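Local coordinates for protein 6-phospho-beta-glucosidase BglT (Thermotoga maritima, PDB 1UP6) that hydrolyses cellobiose 6'-phosphate to glucose 6-phosphate and glucose, using NAD+ and manganese in an unusual mechanism of redox and elimination steps, at residues K158-C163 against H314-R319; L375-K380 against E411-G416; G83-R88 against E265-E270. All blocks are in the same frame, centred on the assembly; numbering follows the deposited sequence.

Contact 1. Residues K158-C163 against H314-R319; sequences KFIGLC and HIVNTR. With NAD (nicotinamide-adenine-dinucleotide), chain I.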
# COMPACT_ATOMS: atom_id res chain seq x y z
N LYS A 158 -17.36 17.28 -0.67
CA LYS A 158 -18.47 17.27 -1.62
C LYS A 158 -18.23 18.12 -2.87
O LYS A 158 -19.03 19.01 -3.25
CB LYS A 158 -19.77 17.64 -0.93
CG LYS A 158 -20.20 16.61 0.08
CD LYS A 158 -20.80 17.27 1.31
CE LYS A 158 -22.29 17.29 1.20
NZ LYS A 158 -22.75 18.69 1.13
N PHE A 159 -17.10 17.83 -3.51
CA PHE A 159 -16.72 18.52 -4.72
C PHE A 159 -16.51 17.49 -5.79
O PHE A 159 -15.52 16.75 -5.77
CB PHE A 159 -15.43 19.33 -4.52
CG PHE A 159 -15.10 20.22 -5.70
CD1 PHE A 159 -14.48 19.71 -6.83
CD2 PHE A 159 -15.42 21.56 -5.68
CE1 PHE A 159 -14.17 20.55 -7.92
CE2 PHE A 159 -15.11 22.39 -6.76
CZ PHE A 159 -14.49 21.88 -7.87
N ILE A 160 -17.43 17.44 -6.75
CA ILE A 160 -17.39 16.41 -7.78
C ILE A 160 -17.05 16.99 -9.16
O ILE A 160 -17.79 17.81 -9.70
CB ILE A 160 -18.74 15.65 -7.85
CG1 ILE A 160 -19.08 14.99 -6.51
CG2 ILE A 160 -18.70 14.59 -8.93
CD1 ILE A 160 -20.56 14.63 -6.38
N GLY A 161 -15.93 16.57 -9.72
CA GLY A 161 -15.52 17.07 -11.02
C GLY A 161 -16.22 16.33 -12.15
O GLY A 161 -16.30 15.11 -12.19
N LEU A 162 -16.76 17.08 -13.09
CA LEU A 162 -17.40 16.44 -14.22
C LEU A 162 -16.71 16.84 -15.50
O LEU A 162 -15.95 17.83 -15.57
CB LEU A 162 -18.86 16.85 -14.29
CG LEU A 162 -19.94 15.78 -14.10
CD1 LEU A 162 -19.55 14.70 -13.06
CD2 LEU A 162 -21.30 16.40 -13.80
N CYS A 163 -16.99 16.07 -16.54
CA CYS A 163 -16.52 16.32 -17.90
C CYS A 163 -17.57 15.73 -18.83
O CYS A 163 -18.35 14.88 -18.41
CB CYS A 163 -15.22 15.57 -18.09
SG CYS A 163 -14.53 15.71 -19.75
N HIS A 314 -22.23 6.56 -12.38
CA HIS A 314 -21.81 7.79 -13.04
C HIS A 314 -20.30 7.88 -13.06
O HIS A 314 -19.65 7.70 -12.04
CB HIS A 314 -22.43 9.00 -12.32
CG HIS A 314 -23.91 9.10 -12.50
ND1 HIS A 314 -24.49 9.53 -13.67
CD2 HIS A 314 -24.93 8.78 -11.67
CE1 HIS A 314 -25.80 9.47 -13.56
NE2 HIS A 314 -26.10 9.05 -12.34
N ILE A 315 -19.73 8.18 -14.22
CA ILE A 315 -18.30 8.40 -14.30
C ILE A 315 -18.01 9.82 -13.89
O ILE A 315 -18.45 10.72 -14.54
CB ILE A 315 -17.80 8.05 -15.72
CG1 ILE A 315 -18.07 6.57 -16.01
CG2 ILE A 315 -16.29 8.33 -15.88
CD1 ILE A 315 -17.99 6.16 -17.49
N VAL A 316 -17.29 10.01 -12.80
CA VAL A 316 -17.04 11.35 -12.26
C VAL A 316 -15.56 11.42 -11.81
O VAL A 316 -14.89 10.39 -11.75
CB VAL A 316 -18.01 11.63 -11.07
CG1 VAL A 316 -19.46 11.40 -11.46
CG2 VAL A 316 -17.67 10.78 -9.83
N ASN A 317 -15.07 12.63 -11.52
CA ASN A 317 -13.75 12.80 -10.93
C ASN A 317 -13.84 12.79 -9.39
O ASN A 317 -14.46 13.68 -8.77
CB ASN A 317 -13.05 14.08 -11.46
CG ASN A 317 -12.72 13.99 -12.97
OD1 ASN A 317 -11.58 13.70 -13.36
ND2 ASN A 317 -13.71 14.24 -13.82
N THR A 318 -13.18 11.81 -8.79
CA THR A 318 -13.16 11.62 -7.35
C THR A 318 -11.90 10.82 -6.96
O THR A 318 -11.15 10.36 -7.84
CB THR A 318 -14.44 10.86 -6.91
OG1 THR A 318 -14.43 10.63 -5.49
CG2 THR A 318 -14.45 9.46 -7.52
N ARG A 319 -11.65 10.68 -5.66
CA ARG A 319 -10.52 9.87 -5.21
C ARG A 319 -10.65 8.41 -5.65
O ARG A 319 -11.70 7.80 -5.49
CB ARG A 319 -10.39 9.92 -3.70
CG ARG A 319 -9.81 11.18 -3.16
CD ARG A 319 -9.57 11.06 -1.69
NE ARG A 319 -9.03 12.27 -1.15
CZ ARG A 319 -9.31 12.73 0.07
NH1 ARG A 319 -10.14 12.07 0.85
NH2 ARG A 319 -8.76 13.88 0.47
PA NAD I . -17.33 31.45 -21.16
O1A NAD I . -15.88 31.72 -21.31
O2A NAD I . -18.08 32.49 -22.00
O5B NAD I . -17.71 31.50 -19.56
C5B NAD I . -18.95 31.28 -18.92
C4B NAD I . -19.40 32.45 -18.03
O4B NAD I . -18.72 32.46 -16.79
C3B NAD I . -19.21 33.86 -18.62
O3B NAD I . -20.45 34.44 -18.98
C2B NAD I . -18.52 34.67 -17.52
O2B NAD I . -19.12 35.93 -17.29
C1B NAD I . -18.64 33.79 -16.29
N9A NAD I . -17.51 33.88 -15.36
C8A NAD I . -16.17 33.94 -15.64
N7A NAD I . -15.49 33.98 -14.46
C5A NAD I . -16.38 33.94 -13.44
C6A NAD I . -16.23 33.95 -12.06
N6A NAD I . -15.02 34.03 -11.52
N1A NAD I . -17.35 33.90 -11.25
C2A NAD I . -18.61 33.83 -11.83
N3A NAD I . -18.77 33.83 -13.20
C4A NAD I . -17.67 33.88 -13.99
O3 NAD I . -17.51 30.01 -21.87
PN NAD I . -17.98 28.57 -21.32
O1N NAD I . -17.51 27.60 -22.34
O2N NAD I . -19.44 28.62 -21.05
O5D NAD I . -17.17 28.31 -19.96
C5D NAD I . -17.72 27.45 -18.99
C4D NAD I . -16.63 26.84 -18.12
O4D NAD I . -16.94 25.46 -17.99
C3D NAD I . -15.25 26.90 -18.77
O3D NAD I . -14.24 26.74 -17.80
C2D NAD I . -15.29 25.69 -19.68
O2D NAD I . -14.02 25.26 -20.11
C1D NAD I . -15.97 24.72 -18.72
N1N NAD I . -16.59 23.59 -19.41
C2N NAD I . -16.19 22.36 -19.01
C3N NAD I . -16.75 21.23 -19.59
C7N NAD I . -16.28 19.89 -19.13
O7N NAD I . -16.61 18.80 -19.97
N7N NAD I . -15.58 19.80 -17.98
C4N NAD I . -17.70 21.36 -20.60
C5N NAD I . -18.09 22.63 -21.01
C6N NAD I . -17.53 23.74 -20.39
O HOH W 1 -14.60 14.33 -5.96
O HOH W 2 -16.98 13.37 -15.66
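Gly161 O takes two N-H groups of Asn317. Asn317 N reaches Gly161 O at 2.8 Å in a nearly straight bond (168°), and Asn317 ND2 reaches it at 3.2 Å. The two donors come from different directions, the backbone N only slightly tilted from the carbonyl plane and ND2 standing well above it. With CG beside the backbone N (chi1 -66°), the amide of Asn317 is turned back over Gly161, and Gly161 O lies almost in its plane. ND2 also serves Glu334 OE2, which further fixes the amide. The return bond from Gly161 N to Asn317 O is long and weak, 3.4 Å. Together the backbone bonds make a single antiparallel, hydrogen-bonded bridge between strands whose directions are 127° apart, and beyond it, on each side, a water bridges the segments. One water donates to both Phe159 O and Asn317 O. A second accepts weakly from Cys163 N and lies 3.2 Å from Ile315 O, to which it can donate. Leu162 O is met by Ser143 OG and, weakly, by N7N of the NAD carboxamide; next to it, Cys163 is a ligand of the manganese ion. The apolar part of the contact centres on Val316: Ile160 CG2 touches Val316 CB at 3.7 Å and Leu162 CD1 touches Val316 CG1 at 3.7 Å, both side chains crossing it obliquely. Strand 159-161 is one of the two edge strands of the six-stranded parallel Rossmann sheet, bonded along one side to strand 135-138, and here its other side meets strand 312-319 of the three-stranded antiparallel sheet. Helix 143-154 packs on Phe159 and Asn317, while strand 332-340, next to 312-319 in its sheet, brings Glu334 to the junction.

Contact 2. Residues L375-K380 against E411-G416; sequences LKRSKK and EYVKLG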
# COMPACT_ATOMS: atom_id res chain seq x y z
N LEU A 375 0.20 27.22 -4.09
CA LEU A 375 0.06 27.37 -2.65
C LEU A 375 1.21 28.15 -1.99
O LEU A 375 1.00 28.82 -1.00
CB LEU A 375 -0.14 26.00 -1.97
CG LEU A 375 -1.53 25.35 -2.16
CD1 LEU A 375 -1.60 23.85 -1.69
CD2 LEU A 375 -2.70 26.20 -1.59
N LYS A 376 2.42 28.03 -2.54
CA LYS A 376 3.59 28.71 -2.00
C LYS A 376 3.87 30.01 -2.77
O LYS A 376 4.81 30.74 -2.43
CB LYS A 376 4.81 27.81 -2.10
CG LYS A 376 5.25 27.25 -0.79
CD LYS A 376 5.08 25.76 -0.80
CE LYS A 376 6.32 25.05 -0.24
NZ LYS A 376 5.94 24.27 0.96
N ARG A 377 3.06 30.29 -3.79
CA ARG A 377 3.24 31.50 -4.59
C ARG A 377 4.68 31.61 -5.07
O ARG A 377 5.31 32.68 -5.02
CB ARG A 377 2.81 32.76 -3.81
CG ARG A 377 1.37 32.76 -3.44
CD ARG A 377 0.47 32.64 -4.66
NE ARG A 377 -0.88 33.15 -4.44
CZ ARG A 377 -1.78 32.58 -3.65
NH1 ARG A 377 -1.51 31.45 -3.00
NH2 ARG A 377 -2.98 33.15 -3.51
N SER A 378 5.19 30.49 -5.58
CA SER A 378 6.61 30.33 -5.90
C SER A 378 6.90 30.23 -7.40
O SER A 378 6.47 29.29 -8.07
CB SER A 378 7.15 29.08 -5.18
OG SER A 378 8.51 28.91 -5.50
N LYS A 379 7.65 31.22 -7.92
CA LYS A 379 8.20 31.19 -9.27
C LYS A 379 9.11 29.99 -9.46
O LYS A 379 8.94 29.26 -10.42
CB LYS A 379 8.95 32.48 -9.59
CG LYS A 379 8.41 33.25 -10.77
CD LYS A 379 9.22 34.50 -11.10
CE LYS A 379 8.33 35.75 -11.03
NZ LYS A 379 9.06 37.00 -10.66
N LYS A 380 10.05 29.75 -8.53
CA LYS A 380 10.92 28.55 -8.67
C LYS A 380 10.10 27.27 -8.76
O LYS A 380 10.39 26.41 -9.58
CB LYS A 380 11.89 28.35 -7.50
CG LYS A 380 12.92 29.41 -7.24
CD LYS A 380 13.43 29.17 -5.79
CE LYS A 380 14.08 30.41 -5.19
NZ LYS A 380 15.27 30.81 -6.02
N GLU A 411 -3.45 39.76 -13.43
CA GLU A 411 -4.64 40.16 -12.70
C GLU A 411 -5.18 39.03 -11.82
O GLU A 411 -6.01 39.25 -10.98
CB GLU A 411 -5.74 40.59 -13.66
CG GLU A 411 -5.52 41.90 -14.36
CD GLU A 411 -6.35 41.98 -15.64
OE1 GLU A 411 -6.24 41.03 -16.53
OE2 GLU A 411 -7.12 42.96 -15.76
N TYR A 412 -4.70 37.82 -12.03
CA TYR A 412 -5.33 36.66 -11.42
C TYR A 412 -4.48 35.96 -10.40
O TYR A 412 -5.02 35.31 -9.50
CB TYR A 412 -5.76 35.66 -12.51
CG TYR A 412 -6.82 36.26 -13.39
CD1 TYR A 412 -6.47 37.04 -14.51
CD2 TYR A 412 -8.18 36.16 -13.04
CE1 TYR A 412 -7.43 37.64 -15.28
CE2 TYR A 412 -9.15 36.76 -13.80
CZ TYR A 412 -8.78 37.48 -14.92
OH TYR A 412 -9.74 38.08 -15.67
N VAL A 413 -3.16 36.05 -10.55
CA VAL A 413 -2.24 35.39 -9.64
C VAL A 413 -0.88 36.10 -9.64
O VAL A 413 -0.49 36.71 -10.64
CB VAL A 413 -2.09 33.90 -10.00
CG1 VAL A 413 -1.26 33.72 -11.34
CG2 VAL A 413 -1.48 33.13 -8.85
N LYS A 414 -0.18 36.05 -8.52
CA LYS A 414 1.15 36.62 -8.44
C LYS A 414 2.06 35.58 -7.81
O LYS A 414 1.76 35.00 -6.77
CB LYS A 414 1.17 37.96 -7.63
CG LYS A 414 2.53 38.67 -7.66
CD LYS A 414 2.47 40.15 -7.20
CE LYS A 414 3.81 40.62 -6.58
NZ LYS A 414 3.67 41.77 -5.55
N LEU A 415 3.19 35.37 -8.43
CA LEU A 415 4.18 34.40 -7.98
C LEU A 415 5.49 35.12 -7.75
O LEU A 415 5.84 36.03 -8.50
CB LEU A 415 4.34 33.36 -9.07
CG LEU A 415 3.65 32.00 -8.93
CD1 LEU A 415 2.23 32.00 -8.36
CD2 LEU A 415 3.69 31.22 -10.24
N GLY A 416 6.23 34.73 -6.70
CA GLY A 416 7.47 35.41 -6.34
C GLY A 416 8.69 34.51 -6.17
O GLY A 416 9.82 35.02 -5.90
OXT GLY A 416 8.63 33.26 -6.29
O HOH W 3 -1.74 35.41 -6.07
O HOH W 4 10.56 31.72 -6.62
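Gly416, the C-terminal residue, is bonded to the bend between two helices at both its backbone N and its carboxylate. Gly416 N donates to Arg377 O, 2.8 Å away and almost straight (174°), although it approaches from above the carbonyl plane. Gly416 OXT accepts from Lys379 N at 2.8 Å and from a water that is in turn held by Lys380 N. The carboxylate therefore sits at the first turn of helix 379-388, where the helix end would be expected to stabilise its negative charge. Leu415 supplies the apolar part. Leu415 CD1 lies 3.9 Å from Arg377 CA, its CG reaches the backbone of Ser378, and its side chain crosses that of Arg377 at about a right angle. On Arg377, CD does the touching, 3.4 Å from Lys414 O. The chain bends at chi2 (-58°), and the guanidinium presents its edge to Lys414 O and to a water linking Arg377 NE (2.9 Å) with Lys414 N (3.0 Å). Lys379 runs along the tail from the other helix, its CE 3.6 Å from Leu415 O. Behind these contacts the bend is shaped by standard helix-end features. Arg377, with positive phi, closes helix 354-376 in a Schellman motif, and its NH1 bonds back to Tyr374 O. Ser378 is the N-cap of the next helix, its OG bonded to Leu381 N. The arrangement pins the chain terminus across the junction of helices 354-376 and 379-388. Leu415 is inserted against Ala382 of helix 379-388 and Leu406 of helix 395-408, the last helix before the tail; Lys379 also leans on Leu402 and Leu406, and Lys380 O is bonded to Ser234 OG of the second subunit.

Contact 3. Residues G83-R88 against E265-E270; sequences GGLKGR and EVMKIE. With G6P (6-O-phosphono-alpha-D-glucopyranose), chain K; NAD (nicotinamide-adenine-dinucleotide), chain I.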
# COMPACT_ATOMS: atom_id res chain seq x y z
N GLY A 83 -10.98 34.48 -16.18
CA GLY A 83 -10.25 35.20 -17.20
C GLY A 83 -10.92 35.25 -18.57
O GLY A 83 -10.43 35.92 -19.46
N GLY A 84 -12.03 34.53 -18.74
CA GLY A 84 -12.80 34.59 -19.98
C GLY A 84 -12.13 34.00 -21.22
O GLY A 84 -11.12 33.27 -21.12
N LEU A 85 -12.69 34.31 -22.38
CA LEU A 85 -12.15 33.77 -23.63
C LEU A 85 -10.83 34.42 -24.00
O LEU A 85 -9.99 33.77 -24.62
CB LEU A 85 -13.15 33.87 -24.78
CG LEU A 85 -14.34 32.88 -24.75
CD1 LEU A 85 -15.42 33.27 -25.79
CD2 LEU A 85 -13.89 31.43 -24.95
N LYS A 86 -10.64 35.67 -23.61
CA LYS A 86 -9.33 36.32 -23.66
C LYS A 86 -8.25 35.51 -22.92
O LYS A 86 -7.16 35.33 -23.44
CB LYS A 86 -9.44 37.77 -23.15
CG LYS A 86 -8.18 38.30 -22.40
CD LYS A 86 -7.97 39.82 -22.61
CE LYS A 86 -6.47 40.18 -22.55
NZ LYS A 86 -5.63 39.77 -23.77
N GLY A 87 -8.55 34.99 -21.73
CA GLY A 87 -7.59 34.14 -21.02
C GLY A 87 -7.28 32.85 -21.78
O GLY A 87 -6.11 32.42 -21.92
N ARG A 88 -8.34 32.24 -22.30
CA ARG A 88 -8.23 31.04 -23.11
C ARG A 88 -7.39 31.27 -24.38
O ARG A 88 -6.54 30.44 -24.72
CB ARG A 88 -9.61 30.53 -23.46
CG ARG A 88 -9.59 29.20 -24.22
CD ARG A 88 -10.90 28.85 -24.88
NE ARG A 88 -10.78 27.68 -25.73
CZ ARG A 88 -11.81 26.96 -26.19
NH1 ARG A 88 -13.07 27.28 -25.89
NH2 ARG A 88 -11.59 25.91 -26.96
N GLU A 265 -12.45 31.76 -32.46
CA GLU A 265 -13.60 31.37 -33.24
C GLU A 265 -14.82 31.00 -32.41
O GLU A 265 -15.94 31.03 -32.89
CB GLU A 265 -13.24 30.36 -34.32
CG GLU A 265 -12.82 29.02 -33.81
CD GLU A 265 -12.25 28.13 -34.92
OE1 GLU A 265 -11.85 28.66 -36.00
OE2 GLU A 265 -12.18 26.89 -34.71
N VAL A 266 -14.59 30.69 -31.14
CA VAL A 266 -15.68 30.51 -30.21
C VAL A 266 -16.26 31.88 -29.79
O VAL A 266 -17.43 31.96 -29.44
CB VAL A 266 -15.16 29.73 -29.01
CG1 VAL A 266 -16.22 29.54 -27.96
CG2 VAL A 266 -14.64 28.37 -29.48
N MSE A 267 -15.44 32.94 -29.83
CA MSE A 267 -15.97 34.27 -29.53
C MSE A 267 -17.03 34.58 -30.59
O MSE A 267 -18.05 35.16 -30.28
CB MSE A 267 -14.89 35.34 -29.51
CG MSE A 267 -14.14 35.51 -28.17
SE MSE A 267 -12.48 36.61 -28.43
CE MSE A 267 -11.11 35.54 -27.52
N LYS A 268 -16.78 34.18 -31.84
CA LYS A 268 -17.75 34.41 -32.90
C LYS A 268 -19.00 33.54 -32.76
O LYS A 268 -20.12 34.02 -32.98
CB LYS A 268 -17.13 34.24 -34.29
CG LYS A 268 -16.00 35.23 -34.54
CD LYS A 268 -15.62 35.34 -36.01
CE LYS A 268 -14.14 35.05 -36.26
NZ LYS A 268 -13.74 33.73 -35.67
N ILE A 269 -18.82 32.28 -32.39
CA ILE A 269 -19.96 31.41 -32.15
C ILE A 269 -20.86 31.94 -31.02
O ILE A 269 -22.08 32.01 -31.18
CB ILE A 269 -19.46 29.97 -31.87
CG1 ILE A 269 -18.96 29.32 -33.17
CG2 ILE A 269 -20.57 29.12 -31.24
CD1 ILE A 269 -17.96 28.20 -32.93
N GLU A 270 -20.24 32.34 -29.90
CA GLU A 270 -20.95 32.84 -28.73
C GLU A 270 -21.72 34.13 -29.01
O GLU A 270 -22.87 34.28 -28.59
CB GLU A 270 -19.98 33.05 -27.58
CG GLU A 270 -19.65 31.76 -26.85
CD GLU A 270 -19.16 32.01 -25.44
OE1 GLU A 270 -19.16 33.20 -25.00
OE2 GLU A 270 -18.78 31.03 -24.76
C1 G6P K . -14.81 19.08 -25.08
C2 G6P K . -14.24 19.01 -23.67
C3 G6P K . -14.67 20.23 -22.90
C4 G6P K . -14.27 21.50 -23.59
C5 G6P K . -14.78 21.51 -25.02
C6 G6P K . -14.23 22.74 -25.74
O1 G6P K . -14.38 17.91 -25.80
O2 G6P K . -14.77 17.87 -23.01
O3 G6P K . -14.11 20.22 -21.60
O4 G6P K . -14.89 22.55 -22.86
O5 G6P K . -14.35 20.31 -25.69
O6 G6P K . -15.03 23.07 -26.88
P G6P K . -14.98 24.54 -27.42
O1P G6P K . -16.33 24.77 -28.25
O2P G6P K . -13.89 24.78 -28.36
O3P G6P K . -15.10 25.59 -26.30
PA NAD I . -17.33 31.45 -21.16
O1A NAD I . -15.88 31.72 -21.31
O2A NAD I . -18.08 32.49 -22.00
O5B NAD I . -17.71 31.50 -19.56
C5B NAD I . -18.95 31.28 -18.92
C4B NAD I . -19.40 32.45 -18.03
O4B NAD I . -18.72 32.46 -16.79
C3B NAD I . -19.21 33.86 -18.62
O3B NAD I . -20.45 34.44 -18.98
C2B NAD I . -18.52 34.67 -17.52
O2B NAD I . -19.12 35.93 -17.29
C1B NAD I . -18.64 33.79 -16.29
N9A NAD I . -17.51 33.88 -15.36
C8A NAD I . -16.17 33.94 -15.64
N7A NAD I . -15.49 33.98 -14.46
C5A NAD I . -16.38 33.94 -13.44
C6A NAD I . -16.23 33.95 -12.06
N6A NAD I . -15.02 34.03 -11.52
N1A NAD I . -17.35 33.90 -11.25
C2A NAD I . -18.61 33.83 -11.83
N3A NAD I . -18.77 33.83 -13.20
C4A NAD I . -17.67 33.88 -13.99
O3 NAD I . -17.51 30.01 -21.87
PN NAD I . -17.98 28.57 -21.32
O1N NAD I . -17.51 27.60 -22.34
O2N NAD I . -19.44 28.62 -21.05
O5D NAD I . -17.17 28.31 -19.96
C5D NAD I . -17.72 27.45 -18.99
C4D NAD I . -16.63 26.84 -18.12
O4D NAD I . -16.94 25.46 -17.99
C3D NAD I . -15.25 26.90 -18.77
O3D NAD I . -14.24 26.74 -17.80
C2D NAD I . -15.29 25.69 -19.68
O2D NAD I . -14.02 25.26 -20.11
C1D NAD I . -15.97 24.72 -18.72
N1N NAD I . -16.59 23.59 -19.41
C2N NAD I . -16.19 22.36 -19.01
C3N NAD I . -16.75 21.23 -19.59
C7N NAD I . -16.28 19.89 -19.13
O7N NAD I . -16.61 18.80 -19.97
N7N NAD I . -15.58 19.80 -17.98
C4N NAD I . -17.70 21.36 -20.60
C5N NAD I . -18.09 22.63 -21.01
C6N NAD I . -17.53 23.74 -20.39
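Arg88 NH1 donates to O3P of glucose 6-phosphate at 2.7 Å (160°), and Val266 CG2 approaches Arg88 NH1 obliquely, at 4.1 Å. Arg88 NH2 donates to O2P of the same phosphate at 2.9 Å, so the guanidinium meets the group edge-on with two N-H bonds side by side, the phosphorus lying in its plane. The extended chain of Arg88, with CG anti to the backbone N (chi1 -175°), carries the group from helix 84-93 to the sugar phosphate. A salt bridge from NE to Glu92 OE2 would limit its rotation, and Glu104 adds a long, weak ion pair at NH2. Val266 CG2 also approaches O2P, giving the phosphate an apolar neighbour beside its cationic ones, which include Arg262. The two segments belong to different parts of the family 4 glycosidase fold: helix 84-93 follows a strand of the NAD-binding Rossmann domain, helix 262-277 belongs to the C-terminal domain, and the short pieces 84-88 and 265-270 run 157° apart in direction, their axes approaching to 10.6 Å. No hydrogen bond joins them. Instead Leu85 points into the gap and slides past selenomethionine Met267 in the opposite direction, Leu85 CD1 lying 3.5 Å from Met267 CG. The bent end of Met267 brings its CE to Leu85 O, at 3.6 Å. The other methyl of Leu85, CD2, touches Val266 CG1, and Leu85 CG lies near O1A of the NAD pyrophosphate. Glu270 comes from the opposite direction to Leu85, its OE1 3.8 Å from Leu85 CD1. The Glu270 carboxylate lies beside the NAD pyrophosphate, and Lys42, hydrogen-bonded to NAD, makes a long, weak ion pair with Glu270 OE1.

How the contacts relate
From the N terminus, 83-88 opens contact 3 and 158-163 opens contact 1 before 265-270 closes contact 3; 314-319 then closes contact 1. The two loops thus cross, and each ties the Rossmann part to the C-terminal part: contact 3 through helices, contact 1 through strands. They do not touch, their nearest atoms being about 13 Å apart, but both reach NAD, one at its nicotinamide end and the other at its pyrophosphate. Contact 2 follows in series, closing a short, largely helical loop of 30 residues within the C-terminal region. It meets contact 3 where Tyr412 OH packs 3.3 Å from Gly83 CA.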